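Local coordinates for PH1570-like domain-containing protein (Pyrococcus horikoshii, PDB 2HQ4) that is of unknown function and belongs to the Ph1570 family, folding around a long antiparallel sheet with helices packed against it, at residues A[29-43]-A[140-154]. Numbering follows the deposited sequence.
Sequences NVEVKFYGNDARKVL and GRLFIFNKPSIANKI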
loop_
_atom_site.group_PDB
_atom_site.type_symbol
_atom_site.label_atom_id
_atom_site.label_comp_id
_atom_site.label_asym_id
_atom_site.label_seq_id
_atom_site.Cartn_x
_atom_site.Cartn_y
_atom_site.Cartn_z
ATOM N N ASN A 29 13.138 -1.738 6.335
ATOM C CA ASN A 29 12.367 -0.791 7.143
ATOM C C ASN A 29 11.147 -0.277 6.329
ATOM O O ASN A 29 10.964 0.956 6.157
ATOM C CB ASN A 29 13.267 0.372 7.647
ATOM C CG ASN A 29 12.546 1.303 8.624
ATOM O OD1 ASN A 29 11.809 0.863 9.508
ATOM N ND2 ASN A 29 12.795 2.607 8.479
ATOM N N VAL A 30 10.331 -1.226 5.821
ATOM C CA VAL A 30 9.119 -0.899 5.039
ATOM C C VAL A 30 7.966 -1.572 5.780
ATOM O O VAL A 30 8.011 -2.760 6.035
ATOM C CB VAL A 30 9.192 -1.410 3.564
ATOM C CG1 VAL A 30 7.863 -1.217 2.815
ATOM C CG2 VAL A 30 10.331 -0.732 2.764
ATOM N N GLU A 31 6.960 -0.790 6.158
ATOM C CA GLU A 31 5.812 -1.292 6.902
ATOM C C GLU A 31 4.636 -0.647 6.233
ATOM O O GLU A 31 4.624 0.574 6.009
ATOM C CB GLU A 31 5.857 -0.828 8.373
ATOM C CG GLU A 31 7.129 -1.280 9.115
ATOM C CD GLU A 31 7.142 -0.913 10.573
ATOM O OE1 GLU A 31 6.187 -0.256 11.025
ATOM O OE2 GLU A 31 8.127 -1.287 11.257
ATOM N N VAL A 32 3.651 -1.472 5.904
ATOM C CA VAL A 32 2.439 -0.990 5.245
ATOM C C VAL A 32 1.234 -1.836 5.701
ATOM O O VAL A 32 1.363 -3.053 5.877
ATOM C CB VAL A 32 2.589 -0.946 3.679
ATOM C CG1 VAL A 32 2.984 -2.335 3.074
ATOM C CG2 VAL A 32 1.294 -0.335 2.988
ATOM N N LYS A 33 0.103 -1.180 5.931
ATOM C CA LYS A 33 -1.168 -1.876 6.169
ATOM C C LYS A 33 -2.211 -1.189 5.293
ATOM O O LYS A 33 -2.047 -0.031 4.927
ATOM C CB LYS A 33 -1.561 -1.772 7.655
ATOM C CG LYS A 33 -0.703 -2.610 8.643
ATOM C CD LYS A 33 -1.060 -2.422 10.144
ATOM C CE LYS A 33 -1.070 -0.963 10.601
ATOM N NZ LYS A 33 -1.360 -0.731 12.108
ATOM N N PHE A 34 -3.274 -1.900 4.924
ATOM C CA PHE A 34 -4.314 -1.291 4.084
ATOM C C PHE A 34 -5.662 -1.520 4.708
ATOM O O PHE A 34 -5.841 -2.474 5.495
ATOM C CB PHE A 34 -4.280 -1.842 2.640
ATOM C CG PHE A 34 -4.769 -3.240 2.515
ATOM C CD1 PHE A 34 -3.876 -4.302 2.574
ATOM C CD2 PHE A 34 -6.154 -3.507 2.319
ATOM C CE1 PHE A 34 -4.310 -5.640 2.456
ATOM C CE2 PHE A 34 -6.605 -4.848 2.246
ATOM C CZ PHE A 34 -5.673 -5.912 2.290
ATOM N N TYR A 35 -6.585 -0.605 4.399
ATOM C CA TYR A 35 -7.976 -0.612 4.944
ATOM C C TYR A 35 -8.904 -0.343 3.775
ATOM O O TYR A 35 -8.509 0.286 2.821
ATOM C CB TYR A 35 -8.110 0.452 6.067
ATOM C CG TYR A 35 -7.175 0.054 7.177
ATOM C CD1 TYR A 35 -7.578 -0.880 8.130
ATOM C CD2 TYR A 35 -5.858 0.519 7.205
ATOM C CE1 TYR A 35 -6.691 -1.339 9.104
ATOM C CE2 TYR A 35 -4.951 0.040 8.168
ATOM C CZ TYR A 35 -5.404 -0.840 9.123
ATOM O OH TYR A 35 -4.542 -1.304 10.083
ATOM N N GLY A 36 -10.127 -0.854 3.802
ATOM C CA GLY A 36 -11.047 -0.557 2.742
ATOM C C GLY A 36 -11.052 -1.696 1.754
ATOM O O GLY A 36 -11.069 -2.870 2.169
ATOM N N ASN A 37 -10.998 -1.383 0.461
ATOM C CA ASN A 37 -10.966 -2.458 -0.538
ATOM C C ASN A 37 -9.627 -3.238 -0.548
ATOM O O ASN A 37 -8.631 -2.733 -0.068
ATOM C CB ASN A 37 -11.343 -1.923 -1.911
ATOM C CG ASN A 37 -12.853 -1.522 -1.988
ATOM O OD1 ASN A 37 -13.229 -0.463 -2.536
ATOM N ND2 ASN A 37 -13.696 -2.366 -1.417
ATOM N N ASP A 38 -9.648 -4.459 -1.085
ATOM C CA ASP A 38 -8.516 -5.381 -1.069
ATOM C C ASP A 38 -7.302 -4.744 -1.786
ATOM O O ASP A 38 -7.419 -4.246 -2.905
ATOM C CB ASP A 38 -8.941 -6.671 -1.786
ATOM C CG ASP A 38 -7.932 -7.817 -1.633
ATOM O OD1 ASP A 38 -6.969 -7.725 -0.848
ATOM O OD2 ASP A 38 -8.108 -8.817 -2.343
ATOM N N ALA A 39 -6.160 -4.724 -1.111
ATOM C CA ALA A 39 -4.927 -4.265 -1.760
ATOM C C ALA A 39 -3.842 -5.329 -1.697
ATOM O O ALA A 39 -2.655 -5.015 -1.852
ATOM C CB ALA A 39 -4.444 -2.976 -1.123
ATOM N N ARG A 40 -4.208 -6.591 -1.482
ATOM C CA ARG A 40 -3.154 -7.613 -1.303
ATOM C C ARG A 40 -2.181 -7.765 -2.473
ATOM O O ARG A 40 -0.988 -8.002 -2.263
ATOM C CB ARG A 40 -3.712 -8.947 -0.795
ATOM C CG ARG A 40 -4.039 -8.918 0.757
ATOM C CD ARG A 40 -5.003 -10.054 1.186
ATOM N NE ARG A 40 -6.026 -10.253 0.152
ATOM C CZ ARG A 40 -6.640 -11.406 -0.083
ATOM N NH1 ARG A 40 -6.346 -12.473 0.657
ATOM N NH2 ARG A 40 -7.524 -11.495 -1.066
ATOM N N LYS A 41 -2.666 -7.616 -3.703
ATOM C CA LYS A 41 -1.778 -7.728 -4.858
ATOM C C LYS A 41 -0.782 -6.542 -4.980
ATOM O O LYS A 41 0.312 -6.693 -5.498
ATOM C CB LYS A 41 -2.595 -7.907 -6.160
ATOM C CG LYS A 41 -3.291 -9.299 -6.295
ATOM C CD LYS A 41 -3.911 -9.419 -7.706
ATOM C CE LYS A 41 -4.812 -10.671 -7.837
ATOM N NZ LYS A 41 -5.338 -10.735 -9.245
ATOM N N VAL A 42 -1.196 -5.349 -4.556
ATOM C CA VAL A 42 -0.238 -4.230 -4.445
ATOM C C VAL A 42 0.871 -4.598 -3.441
ATOM O O VAL A 42 2.066 -4.412 -3.708
ATOM C CB VAL A 42 -0.951 -2.901 -4.004
ATOM C CG1 VAL A 42 0.087 -1.760 -3.844
ATOM C CG2 VAL A 42 -2.013 -2.541 -5.032
ATOM N N LEU A 43 0.493 -5.181 -2.310
ATOM C CA LEU A 43 1.496 -5.551 -1.313
ATOM C C LEU A 43 2.436 -6.651 -1.864
ATOM O O LEU A 43 3.675 -6.607 -1.686
ATOM C CB LEU A 43 0.793 -5.942 -0.006
ATOM C CG LEU A 43 0.591 -4.781 1.011
ATOM C CD1 LEU A 43 -0.070 -3.535 0.427
ATOM C CD2 LEU A 43 -0.204 -5.338 2.149
ATOM N N GLY A 140 -10.713 3.022 -3.508
ATOM C CA GLY A 140 -11.253 2.805 -2.188
ATOM C C GLY A 140 -10.370 2.119 -1.167
ATOM O O GLY A 140 -10.863 1.434 -0.256
ATOM N N ARG A 141 -9.061 2.280 -1.343
ATOM C CA ARG A 141 -8.082 1.641 -0.472
ATOM C C ARG A 141 -7.289 2.736 0.214
ATOM O O ARG A 141 -6.887 3.742 -0.431
ATOM C CB ARG A 141 -7.153 0.774 -1.310
ATOM C CG ARG A 141 -7.959 -0.199 -2.154
ATOM C CD ARG A 141 -7.096 -0.978 -3.045
ATOM N NE ARG A 141 -6.438 -0.203 -4.101
ATOM C CZ ARG A 141 -5.830 -0.803 -5.098
ATOM N NH1 ARG A 141 -5.856 -2.129 -5.122
ATOM N NH2 ARG A 141 -5.241 -0.126 -6.062
ATOM N N LEU A 142 -7.101 2.551 1.507
ATOM C CA LEU A 142 -6.309 3.445 2.318
ATOM C C LEU A 142 -5.083 2.665 2.823
ATOM O O LEU A 142 -5.219 1.634 3.553
ATOM C CB LEU A 142 -7.163 3.958 3.483
ATOM C CG LEU A 142 -6.356 4.777 4.501
ATOM C CD1 LEU A 142 -6.063 6.232 3.961
ATOM C CD2 LEU A 142 -7.138 4.807 5.762
ATOM N N PHE A 143 -3.906 3.133 2.416
ATOM C CA PHE A 143 -2.641 2.545 2.854
ATOM C C PHE A 143 -2.076 3.394 3.984
ATOM O O PHE A 143 -2.194 4.635 3.941
ATOM C CB PHE A 143 -1.646 2.591 1.711
ATOM C CG PHE A 143 -2.067 1.805 0.505
ATOM C CD1 PHE A 143 -1.602 0.475 0.328
ATOM C CD2 PHE A 143 -2.894 2.391 -0.470
ATOM C CE1 PHE A 143 -1.991 -0.275 -0.827
ATOM C CE2 PHE A 143 -3.300 1.673 -1.599
ATOM C CZ PHE A 143 -2.824 0.318 -1.777
ATOM N N ILE A 144 -1.508 2.768 5.003
ATOM C CA ILE A 144 -0.815 3.531 6.054
ATOM C C ILE A 144 0.566 2.910 6.089
ATOM O O ILE A 144 0.698 1.684 5.877
ATOM C CB ILE A 144 -1.545 3.578 7.442
ATOM C CG1 ILE A 144 -1.719 2.189 8.074
ATOM C CG2 ILE A 144 -2.976 4.321 7.322
ATOM C CD1 ILE A 144 -2.247 2.263 9.570
ATOM N N PHE A 145 1.593 3.724 6.303
ATOM C CA PHE A 145 2.954 3.236 6.208
ATOM C C PHE A 145 3.893 3.995 7.169
ATOM O O PHE A 145 3.514 5.053 7.697
ATOM C CB PHE A 145 3.429 3.269 4.726
ATOM C CG PHE A 145 2.988 4.517 3.942
ATOM C CD1 PHE A 145 3.740 5.698 3.991
ATOM C CD2 PHE A 145 1.829 4.478 3.146
ATOM C CE1 PHE A 145 3.334 6.841 3.261
ATOM C CE2 PHE A 145 1.398 5.567 2.433
ATOM C CZ PHE A 145 2.160 6.789 2.487
ATOM N N ASN A 146 5.119 3.494 7.368
ATOM C CA ASN A 146 5.922 3.986 8.496
ATOM C C ASN A 146 6.790 5.202 8.139
ATOM O O ASN A 146 7.230 5.896 9.045
ATOM C CB ASN A 146 6.836 2.860 9.061
ATOM C CG ASN A 146 7.802 2.370 8.025
ATOM O OD1 ASN A 146 7.398 2.126 6.885
ATOM N ND2 ASN A 146 9.104 2.259 8.380
ATOM N N LYS A 147 7.043 5.469 6.857
ATOM C CA LYS A 147 7.863 6.644 6.484
ATOM C C LYS A 147 7.439 7.149 5.111
ATOM O O LYS A 147 6.891 6.358 4.330
ATOM C CB LYS A 147 9.370 6.313 6.557
ATOM C CG LYS A 147 9.818 5.214 5.575
ATOM C CD LYS A 147 11.289 4.831 5.752
ATOM C CE LYS A 147 11.639 3.785 4.719
ATOM N NZ LYS A 147 13.090 3.451 4.665
ATOM N N PRO A 148 7.655 8.466 4.804
ATOM C CA PRO A 148 7.036 9.010 3.573
ATOM C C PRO A 148 7.450 8.384 2.279
ATOM O O PRO A 148 6.641 8.377 1.367
ATOM C CB PRO A 148 7.426 10.518 3.564
ATOM C CG PRO A 148 7.868 10.798 4.994
ATOM C CD PRO A 148 8.410 9.512 5.547
ATOM N N SER A 149 8.685 7.853 2.207
ATOM C CA SER A 149 9.179 7.300 0.952
ATOM C C SER A 149 8.471 5.989 0.557
ATOM O O SER A 149 8.576 5.525 -0.619
ATOM C CB SER A 149 10.706 7.095 1.006
ATOM O OG SER A 149 11.046 6.179 1.990
ATOM N N ILE A 150 7.765 5.393 1.515
ATOM C CA ILE A 150 6.959 4.183 1.136
ATOM C C ILE A 150 5.883 4.569 0.100
ATOM O O ILE A 150 5.438 3.731 -0.679
ATOM C CB ILE A 150 6.314 3.505 2.365
ATOM C CG1 ILE A 150 7.363 3.161 3.420
ATOM C CG2 ILE A 150 5.433 2.207 1.965
ATOM C CD1 ILE A 150 8.609 2.706 2.892
ATOM N N ALA A 151 5.464 5.837 0.081
ATOM C CA ALA A 151 4.426 6.281 -0.873
ATOM C C ALA A 151 4.729 5.846 -2.304
ATOM O O ALA A 151 3.866 5.309 -2.956
ATOM C CB ALA A 151 4.189 7.825 -0.834
ATOM N N ASN A 152 5.953 6.082 -2.789
ATOM C CA ASN A 152 6.292 5.740 -4.191
ATOM C C ASN A 152 6.228 4.258 -4.513
ATOM O O ASN A 152 5.934 3.896 -5.646
ATOM C CB ASN A 152 7.682 6.290 -4.608
ATOM C CG ASN A 152 7.800 7.820 -4.341
ATOM O OD1 ASN A 152 7.845 8.633 -5.282
ATOM N ND2 ASN A 152 7.799 8.194 -3.068
ATOM N N LYS A 153 6.559 3.437 -3.536
ATOM C CA LYS A 153 6.500 1.977 -3.663
ATOM C C LYS A 153 5.052 1.513 -3.907
ATOM O O LYS A 153 4.825 0.521 -4.624
ATOM C CB LYS A 153 7.030 1.336 -2.403
ATOM C CG LYS A 153 8.550 1.651 -2.137
ATOM C CD LYS A 153 8.997 0.911 -0.863
ATOM C CE LYS A 153 10.489 1.170 -0.483
ATOM N NZ LYS A 153 11.387 1.514 -1.623
ATOM N N ILE A 154 4.109 2.196 -3.264
ATOM C CA ILE A 154 2.656 1.949 -3.432
ATOM C C ILE A 154 2.142 2.521 -4.722
ATOM O O ILE A 154 1.440 1.822 -5.480
ATOM C CB ILE A 154 1.829 2.486 -2.212
ATOM C CG1 ILE A 154 2.188 1.725 -0.934
ATOM C CG2 ILE A 154 0.284 2.371 -2.421
ATOM C CD1 ILE A 154 1.844 2.519 0.346
#
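Strands 30-36 and 141-145 run antiparallel in the middle of the sheet, their axes 4.6 Å apart at closest, with Val32 to Gly36 paired to Phe145 to Arg141; Lys33–Ile144 and Tyr35–Leu142 are the hydrogen-bonded pairs, and Asn37 N extends the pairing to Gly140 O. Beyond Phe145 the pairing passes to Asn146, whose N gives a weak bond to Glu31 O and whose side chain takes over the acceptor role. Asn146 OD1 accepts from Glu31 N at 3.0 Å, a bent bond arriving well above the carbonyl plane, while ND2 donates almost straight (167°) to Asn29 O at 3.2 Å. With CG placed between its own N and carbonyl carbon (chi1 61°), the Asn146 amide lies stacked on the Glu31 carboxylate, the planes 19° apart; Glu31 OE1 also accepts from Leu2 N. Two opposite faces of the sheet illustrate how such a pair divides its packing. On one, Ile144 CD1 lies 3.6 Å from Lys33 CE and also touches Tyr35 CE2, the Lys33 chain bending at chi3 before NZ bonds to Tyr3 O. On the other, Phe143 is wedged among Val32, Ala39, Val42 and Leu43: Ile154 CG2 sits 3.5 Å above the centre of one ring face, Leu43 CD1 meets the edge, and Ala39 CB approaches CE1 obliquely at 3.7 Å. Arg141 runs along the loop of Asn37 to Ala39, NH1 making a weak bond to Asp38 O at the guanidinium edge, while NE is salt-bridged to Asp137. Strands 22-25 and 134-136 flank the pair; helix 94-107 packs on the Tyr35 and Leu142 face, whereas helices 40-55 and 150-155 cover the Val32 and Phe143 face, meeting through Met46.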